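Local coordinates for uncharacterized protein SPT16D (Chaetomium thermophilum var. thermophilum, PDB 4KHB) that forms, as the Spt16D domain of a FACT complex subunit, a heterodimer with Pob3N within a complex that probably acts as a histone chaperone reorganising nucleosomes, at residues Asn16-Lys21 with Gly42-Phe47; Ile36-Met41 with Ile68-Pro73. All coordinates share one frame; numbering follows the deposited sequence.

How the contacts relate
The two contacts meet at strands 35-40 and 43-48, which follow each other in the chain as an antiparallel pair. Their centres are 13 Å apart. Contact 1 lies further out and is only partly buried. There a loop from before strand 28-30 covers one face of strand 43-48. Contact 2 lies about 4 Å from the centre of the chain, and all four of its touching residues are buried. It joins the two sheets of the PH-like domain. Both contacts are apolar. Contact 1 sets one leucine against two proline rings, loosely. Contact 2 brings isoleucine, leucine and phenylalanine together in the core. Both segment pairs also lie near the Pob3N chain.

Contact 1. Residues Asn16-Lys21 with Gly42-Phe47; sequences NQLPPK and GRPVPF
In the PH-like dimerisation domain of Spt16, the loop 16-21 covers one face of strand 43-48. Leu18 makes the contact with both ends of its fork. Its CD1 lies 4.4 Å from Pro44 CG, and its CD2 lies 4.3 Å from Pro46 CG. The two proline rings are two residues apart and point to the same face of the strand. Val45, between them, points away from the loop and packs on Ala129 of the Pob3N chain. CG of Leu18 stands beside the backbone N (chi1 -77°), and this helps to direct the fork of methyls at the strand. One methyl then serves each ring. Tyr12 also touches Leu18, while Val22 and Val37 touch Pro44. On the same strand, Arg43 hydrogen-bonds Arg56 and Ser55 of the Pob3N chain. Pro44 and Pro46 have no N-H, so their nitrogens can donate no hydrogen bond at this strand, outermost of its sheet within the chain. Only carbon meets carbon between loop and strand, at long van der Waals distances and over just 94 Å². This implies light hydrophobic cover rather than a specific polar lock.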
ATOM      1  N   ASN A  16      -1.970 -12.884  10.153  1.00 22.90           N
ATOM      2  CA  ASN A  16      -2.612 -14.142   9.769  1.00 31.72           C
ATOM      3  C   ASN A  16      -4.139 -14.129   9.824  1.00 29.25           C
ATOM      4  O   ASN A  16      -4.786 -15.119   9.473  1.00 34.11           O
ATOM      5  CB  ASN A  16      -2.039 -15.331  10.561  1.00 28.26           C
ATOM      6  CG  ASN A  16      -2.405 -15.292  12.042  1.00 34.49           C
ATOM      7  OD1 ASN A  16      -3.124 -14.405  12.504  1.00 43.04           O
ATOM      8  ND2 ASN A  16      -1.908 -16.266  12.793  1.00 33.30           N
ATOM      9  N   GLN A  17      -4.708 -13.011  10.265  1.00 28.85           N
ATOM     10  CA  GLN A  17      -6.159 -12.867  10.310  1.00 28.24           C
ATOM     11  C   GLN A  17      -6.704 -12.258   9.027  1.00 26.76           C
ATOM     12  O   GLN A  17      -7.917 -12.150   8.852  1.00 31.48           O
ATOM     13  CB  GLN A  17      -6.598 -12.019  11.507  1.00 30.07           C
ATOM     14  CG  GLN A  17      -5.718 -12.133  12.730  1.00 28.63           C
ATOM     15  CD  GLN A  17      -6.193 -11.238  13.857  1.00 28.28           C
ATOM     16  OE1 GLN A  17      -5.800 -10.077  13.948  1.00 25.34           O
ATOM     17  NE2 GLN A  17      -7.043 -11.774  14.722  1.00 37.57           N
ATOM     18  N   LEU A  18      -5.804 -11.847   8.139  1.00 26.02           N
ATOM     19  CA  LEU A  18      -6.207 -11.322   6.842  1.00 28.18           C
ATOM     20  C   LEU A  18      -6.757 -12.455   5.978  1.00 30.62           C
ATOM     21  O   LEU A  18      -6.211 -13.560   5.977  1.00 30.56           O
ATOM     22  CB  LEU A  18      -5.031 -10.621   6.153  1.00 21.48           C
ATOM     23  CG  LEU A  18      -4.709  -9.228   6.704  1.00 25.78           C
ATOM     24  CD1 LEU A  18      -3.321  -8.748   6.292  1.00 27.05           C
ATOM     25  CD2 LEU A  18      -5.768  -8.240   6.256  1.00 25.79           C
ATOM     26  N   PRO A  19      -7.850 -12.183   5.247  1.00 29.37           N
ATOM     27  CA  PRO A  19      -8.469 -13.168   4.347  1.00 24.72           C
ATOM     28  C   PRO A  19      -7.481 -13.629   3.278  1.00 25.53           C
ATOM     29  O   PRO A  19      -6.792 -12.794   2.696  1.00 25.14           O
ATOM     30  CB  PRO A  19      -9.627 -12.397   3.701  1.00 21.93           C
ATOM     31  CG  PRO A  19      -9.792 -11.141   4.482  1.00 22.05           C
ATOM     32  CD  PRO A  19      -8.549 -10.885   5.258  1.00 22.87           C
ATOM     33  N   PRO A  20      -7.399 -14.949   3.035  1.00 36.62           N
ATOM     34  CA  PRO A  20      -6.366 -15.533   2.168  1.00 28.99           C
ATOM     35  C   PRO A  20      -6.344 -14.996   0.735  1.00 30.64           C
ATOM     36  O   PRO A  20      -5.283 -15.022   0.106  1.00 35.26           O
ATOM     37  CB  PRO A  20      -6.719 -17.026   2.165  1.00 30.68           C
ATOM     38  CG  PRO A  20      -7.407 -17.238   3.465  1.00 29.79           C
ATOM     39  CD  PRO A  20      -8.223 -15.991   3.672  1.00 29.07           C
ATOM     40  N   LYS A  21      -7.478 -14.520   0.230  1.00 28.69           N
ATOM     41  CA  LYS A  21      -7.541 -13.998  -1.133  1.00 33.43           C
ATOM     42  C   LYS A  21      -6.861 -12.635  -1.255  1.00 37.32           C
ATOM     43  O   LYS A  21      -6.782 -12.067  -2.347  1.00 35.66           O
ATOM     44  CB  LYS A  21      -8.985 -13.918  -1.634  1.00 34.86           C
ATOM     45  CG  LYS A  21      -9.642 -15.258  -1.902  1.00 49.26           C
ATOM     46  CD  LYS A  21     -10.949 -15.050  -2.646  1.00 58.62           C
ATOM     47  CE  LYS A  21     -11.498 -16.358  -3.172  1.00 59.70           C
ATOM     48  NZ  LYS A  21     -11.694 -16.251  -4.644  1.00 57.36           N
ATOM     49  N   GLY A  42       0.995  -3.049  -3.556  1.00 15.07           N
ATOM     50  CA  GLY A  42       1.472  -4.377  -3.223  1.00 16.49           C
ATOM     51  C   GLY A  42       1.151  -4.762  -1.798  1.00 15.34           C
ATOM     52  O   GLY A  42       1.604  -5.797  -1.303  1.00 15.27           O
ATOM     53  N   ARG A  43       0.364  -3.925  -1.132  1.00 12.06           N
ATOM     54  CA  ARG A  43       0.059  -4.137   0.272  1.00 15.55           C
ATOM     55  C   ARG A  43      -1.445  -4.129   0.497  1.00 11.69           C
ATOM     56  O   ARG A  43      -2.143  -3.207   0.072  1.00 10.36           O
ATOM     57  CB  ARG A  43       0.738  -3.062   1.123  1.00 13.85           C
ATOM     58  CG  ARG A  43       0.414  -3.132   2.608  1.00 19.21           C
ATOM     59  CD  ARG A  43       1.342  -2.234   3.412  1.00 14.33           C
ATOM     60  NE  ARG A  43       2.746  -2.531   3.134  1.00 19.77           N
ATOM     61  CZ  ARG A  43       3.412  -3.559   3.648  1.00 20.35           C
ATOM     62  NH1 ARG A  43       2.807  -4.400   4.477  1.00 17.65           N
ATOM     63  NH2 ARG A  43       4.686  -3.749   3.334  1.00 12.50           N
ATOM     64  N   PRO A  44      -1.946  -5.169   1.174  1.00 13.73           N
ATOM     65  CA  PRO A  44      -3.355  -5.264   1.562  1.00 13.24           C
ATOM     66  C   PRO A  44      -3.657  -4.358   2.745  1.00 12.05           C
ATOM     67  O   PRO A  44      -3.205  -4.636   3.857  1.00 13.26           O
ATOM     68  CB  PRO A  44      -3.505  -6.730   1.972  1.00 15.00           C
ATOM     69  CG  PRO A  44      -2.123  -7.156   2.383  1.00 18.44           C
ATOM     70  CD  PRO A  44      -1.173  -6.371   1.536  1.00 17.24           C
ATOM     71  N   VAL A  45      -4.419  -3.294   2.514  1.00  8.39           N
ATOM     72  CA  VAL A  45      -4.673  -2.319   3.566  1.00  8.65           C
ATOM     73  C   VAL A  45      -6.117  -2.371   4.047  1.00  9.04           C
ATOM     74  O   VAL A  45      -7.047  -2.143   3.272  1.00  7.77           O
ATOM     75  CB  VAL A  45      -4.337  -0.891   3.105  1.00  9.30           C
ATOM     76  CG1 VAL A  45      -4.534   0.090   4.248  1.00  5.80           C
ATOM     77  CG2 VAL A  45      -2.910  -0.828   2.586  1.00 13.17           C
ATOM     78  N   PRO A  46      -6.304  -2.671   5.341  1.00  9.52           N
ATOM     79  CA  PRO A  46      -7.633  -2.760   5.953  1.00 10.95           C
ATOM     80  C   PRO A  46      -8.232  -1.388   6.222  1.00 11.50           C
ATOM     81  O   PRO A  46      -7.514  -0.481   6.644  1.00  7.85           O
ATOM     82  CB  PRO A  46      -7.364  -3.471   7.291  1.00  7.11           C
ATOM     83  CG  PRO A  46      -5.962  -4.006   7.197  1.00  9.10           C
ATOM     84  CD  PRO A  46      -5.241  -3.088   6.271  1.00  8.62           C
ATOM     85  N   PHE A  47      -9.530  -1.243   5.974  1.00  9.70           N
ATOM     86  CA  PHE A  47     -10.269  -0.066   6.408  1.00 12.07           C
ATOM     87  C   PHE A  47     -11.577  -0.520   7.044  1.00 10.53           C
ATOM     88  O   PHE A  47     -12.377  -1.218   6.417  1.00 10.81           O
ATOM     89  CB  PHE A  47     -10.532   0.881   5.234  1.00  9.95           C
ATOM     90  CG  PHE A  47      -9.305   1.607   4.751  1.00 13.27           C
ATOM     91  CD1 PHE A  47      -8.875   2.765   5.388  1.00 10.86           C
ATOM     92  CD2 PHE A  47      -8.584   1.137   3.663  1.00 10.32           C
ATOM     93  CE1 PHE A  47      -7.746   3.444   4.946  1.00 10.99           C
ATOM     94  CE2 PHE A  47      -7.455   1.809   3.215  1.00  7.83           C
ATOM     95  CZ  PHE A  47      -7.035   2.963   3.859  1.00  9.77           C
TER

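Contact 2. Residues Ile36-Met41 with Ile68-Pro73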
ATOM      1  N   ILE A  36     -13.089  -3.783   5.001  1.00 11.20           N
ATOM      2  CA  ILE A  36     -12.709  -3.970   3.609  1.00 16.52           C
ATOM      3  C   ILE A  36     -11.187  -3.877   3.518  1.00 16.74           C
ATOM      4  O   ILE A  36     -10.554  -3.156   4.293  1.00 15.42           O
ATOM      5  CB  ILE A  36     -13.392  -2.947   2.666  1.00 13.48           C
ATOM      6  CG1 ILE A  36     -12.754  -1.561   2.797  1.00 13.11           C
ATOM      7  CG2 ILE A  36     -14.882  -2.866   2.962  1.00 15.92           C
ATOM      8  CD1 ILE A  36     -13.238  -0.561   1.755  1.00 16.12           C
ATOM      9  N   VAL A  37     -10.600  -4.618   2.583  1.00 13.35           N
ATOM     10  CA  VAL A  37      -9.150  -4.639   2.421  1.00 13.78           C
ATOM     11  C   VAL A  37      -8.775  -4.152   1.031  1.00 16.58           C
ATOM     12  O   VAL A  37      -9.119  -4.780   0.030  1.00 17.14           O
ATOM     13  CB  VAL A  37      -8.561  -6.048   2.648  1.00 15.80           C
ATOM     14  CG1 VAL A  37      -7.046  -6.009   2.531  1.00 11.18           C
ATOM     15  CG2 VAL A  37      -8.982  -6.594   4.001  1.00  9.50           C
ATOM     16  N   LEU A  38      -8.074  -3.024   0.975  1.00 10.24           N
ATOM     17  CA  LEU A  38      -7.756  -2.401  -0.299  1.00 11.55           C
ATOM     18  C   LEU A  38      -6.290  -2.606  -0.663  1.00 13.48           C
ATOM     19  O   LEU A  38      -5.402  -2.434   0.174  1.00 10.51           O
ATOM     20  CB  LEU A  38      -8.108  -0.912  -0.260  1.00  8.15           C
ATOM     21  CG  LEU A  38      -9.527  -0.647   0.249  1.00 16.41           C
ATOM     22  CD1 LEU A  38      -9.826   0.834   0.382  1.00 10.16           C
ATOM     23  CD2 LEU A  38     -10.537  -1.313  -0.668  1.00 15.57           C
ATOM     24  N   PRO A  39      -6.037  -2.976  -1.925  1.00 13.91           N
ATOM     25  CA  PRO A  39      -4.678  -3.232  -2.408  1.00 13.87           C
ATOM     26  C   PRO A  39      -3.964  -1.937  -2.781  1.00 12.18           C
ATOM     27  O   PRO A  39      -4.312  -1.298  -3.775  1.00 12.22           O
ATOM     28  CB  PRO A  39      -4.914  -4.096  -3.650  1.00 16.71           C
ATOM     29  CG  PRO A  39      -6.260  -3.664  -4.155  1.00 14.10           C
ATOM     30  CD  PRO A  39      -7.064  -3.293  -2.937  1.00 17.12           C
ATOM     31  N   ILE A  40      -2.980  -1.549  -1.977  1.00 13.28           N
ATOM     32  CA  ILE A  40      -2.241  -0.320  -2.230  1.00 12.02           C
ATOM     33  C   ILE A  40      -0.743  -0.585  -2.347  1.00 10.52           C
ATOM     34  O   ILE A  40      -0.067  -0.859  -1.349  1.00 12.66           O
ATOM     35  CB  ILE A  40      -2.500   0.734  -1.129  1.00 10.49           C
ATOM     36  CG1 ILE A  40      -4.001   1.013  -1.005  1.00 10.78           C
ATOM     37  CG2 ILE A  40      -1.754   2.027  -1.426  1.00  6.61           C
ATOM     38  CD1 ILE A  40      -4.373   1.946   0.137  1.00  7.18           C
ATOM     39  N   MET A  41      -0.243  -0.502  -3.579  1.00 12.34           N
ATOM     40  CA  MET A  41       1.180  -0.656  -3.880  1.00 10.97           C
ATOM     41  C   MET A  41       1.760  -1.975  -3.379  1.00 15.93           C
ATOM     42  O   MET A  41       2.875  -2.019  -2.852  1.00 14.47           O
ATOM     43  CB  MET A  41       1.976   0.532  -3.333  1.00  9.35           C
ATOM     44  CG  MET A  41       1.575   1.857  -3.968  1.00 11.97           C
ATOM     45  SD  MET A  41       2.005   1.944  -5.718  1.00 18.97           S
ATOM     46  CE  MET A  41       0.817   3.149  -6.320  1.00  5.29           C
ATOM     47  N   ILE A  68     -14.618   5.085  -2.967  1.00 15.12           N
ATOM     48  CA  ILE A  68     -14.957   4.961  -1.559  1.00 13.90           C
ATOM     49  C   ILE A  68     -14.657   6.270  -0.830  1.00 14.61           C
ATOM     50  O   ILE A  68     -13.508   6.721  -0.803  1.00 12.66           O
ATOM     51  CB  ILE A  68     -14.174   3.806  -0.907  1.00 10.77           C
ATOM     52  CG1 ILE A  68     -14.498   2.483  -1.610  1.00 12.25           C
ATOM     53  CG2 ILE A  68     -14.493   3.715   0.576  1.00  8.10           C
ATOM     54  CD1 ILE A  68     -13.475   1.388  -1.379  1.00 13.38           C
ATOM     55  N   ASN A  69     -15.686   6.879  -0.247  1.00 12.42           N
ATOM     56  CA  ASN A  69     -15.507   8.093   0.549  1.00 14.59           C
ATOM     57  C   ASN A  69     -15.474   7.784   2.037  1.00 13.33           C
ATOM     58  O   ASN A  69     -16.277   6.994   2.537  1.00 15.29           O
ATOM     59  CB  ASN A  69     -16.587   9.140   0.238  1.00 14.30           C
ATOM     60  CG  ASN A  69     -16.501   9.663  -1.184  1.00 23.15           C
ATOM     61  OD1 ASN A  69     -15.594  10.424  -1.521  1.00 25.86           O
ATOM     62  ND2 ASN A  69     -17.451   9.267  -2.020  1.00 25.44           N
ATOM     63  N   PHE A  70     -14.538   8.408   2.743  1.00 12.45           N
ATOM     64  CA  PHE A  70     -14.353   8.133   4.160  1.00 13.60           C
ATOM     65  C   PHE A  70     -14.916   9.247   5.041  1.00 16.91           C
ATOM     66  O   PHE A  70     -15.115  10.371   4.578  1.00 17.67           O
ATOM     67  CB  PHE A  70     -12.864   7.946   4.442  1.00 13.32           C
ATOM     68  CG  PHE A  70     -12.265   6.752   3.756  1.00 13.02           C
ATOM     69  CD1 PHE A  70     -12.294   5.510   4.363  1.00  8.01           C
ATOM     70  CD2 PHE A  70     -11.673   6.871   2.506  1.00 13.04           C
ATOM     71  CE1 PHE A  70     -11.745   4.403   3.744  1.00  7.84           C
ATOM     72  CE2 PHE A  70     -11.122   5.766   1.877  1.00 13.07           C
ATOM     73  CZ  PHE A  70     -11.158   4.531   2.498  1.00 11.10           C
ATOM     74  N   LEU A  71     -15.160   8.936   6.311  1.00 15.30           N
ATOM     75  CA  LEU A  71     -15.618   9.943   7.262  1.00 16.72           C
ATOM     76  C   LEU A  71     -14.451  10.781   7.772  1.00 15.73           C
ATOM     77  O   LEU A  71     -13.459  10.248   8.277  1.00 15.39           O
ATOM     78  CB  LEU A  71     -16.368   9.287   8.424  1.00 14.70           C
ATOM     79  CG  LEU A  71     -17.656   8.573   8.012  1.00 16.05           C
ATOM     80  CD1 LEU A  71     -18.147   7.630   9.098  1.00 11.81           C
ATOM     81  CD2 LEU A  71     -18.724   9.592   7.666  1.00 16.77           C
ATOM     82  N   SER A  72     -14.577  12.095   7.615  1.00 17.18           N
ATOM     83  CA  SER A  72     -13.534  13.036   7.992  1.00 23.85           C
ATOM     84  C   SER A  72     -14.187  14.369   8.317  1.00 31.80           C
ATOM     85  O   SER A  72     -15.340  14.598   7.949  1.00 29.18           O
ATOM     86  CB  SER A  72     -12.534  13.207   6.843  1.00 27.08           C
ATOM     87  OG  SER A  72     -13.153  12.968   5.590  1.00 36.94           O
ATOM     88  N   PRO A  73     -13.463  15.244   9.030  1.00 40.70           N
ATOM     89  CA  PRO A  73     -13.951  16.609   9.251  1.00 37.90           C
ATOM     90  C   PRO A  73     -14.339  17.273   7.932  1.00 42.98           C
ATOM     91  O   PRO A  73     -13.520  17.354   7.015  1.00 42.47           O
ATOM     92  CB  PRO A  73     -12.742  17.312   9.866  1.00 39.90           C
ATOM     93  CG  PRO A  73     -11.977  16.229  10.555  1.00 37.60           C
ATOM     94  CD  PRO A  73     -12.282  14.929   9.857  1.00 37.31           C
TER
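Leu38 N makes a probable hydrogen bond to Val45 O, which ties strand 35-40 to strand 43-48. The side chain of Leu38 crosses instead to the second sheet, where it meets Ile68 and Phe70. This is the interior of the PH-like fold, where two antiparallel sheets pack with their strands steeply crossed. The short strands 36-40 and 68-70 run at 112° to each other, and their axes come within 12.1 Å. Ile68 reaches toward the other sheet, and its CD1 is the meeting point. Ile68 CD1 lies 3.7 Å from Ile36 CD1, tip to tip. Leu38 CD1 and CD2 both lie 4.1 Å from Ile68 CD1, also tip to tip. Ile36 gets there with CG1 set between its backbone N and carbonyl carbon (chi1 75°). Leu38 CD1 comes to the edge of the Phe70 ring, near its plane, 4.5 Å from CZ. Ile68 CG2 lies over one face of that ring, 3.9 Å above the plane and offset toward the rim. Phe47 joins in from strand 43-48, with its ring at about 50° to that of Phe70. Ile52 touches Ile36, Ile68 and Phe70, and Leu96 touches Leu38. Just beyond the strand, Leu71 O accepts a hydrogen bond from Asn109 of the Pob3N chain. The contact itself is made by methyl groups and one aromatic ring, all buried, so the sheets are held here by hydrophobic packing.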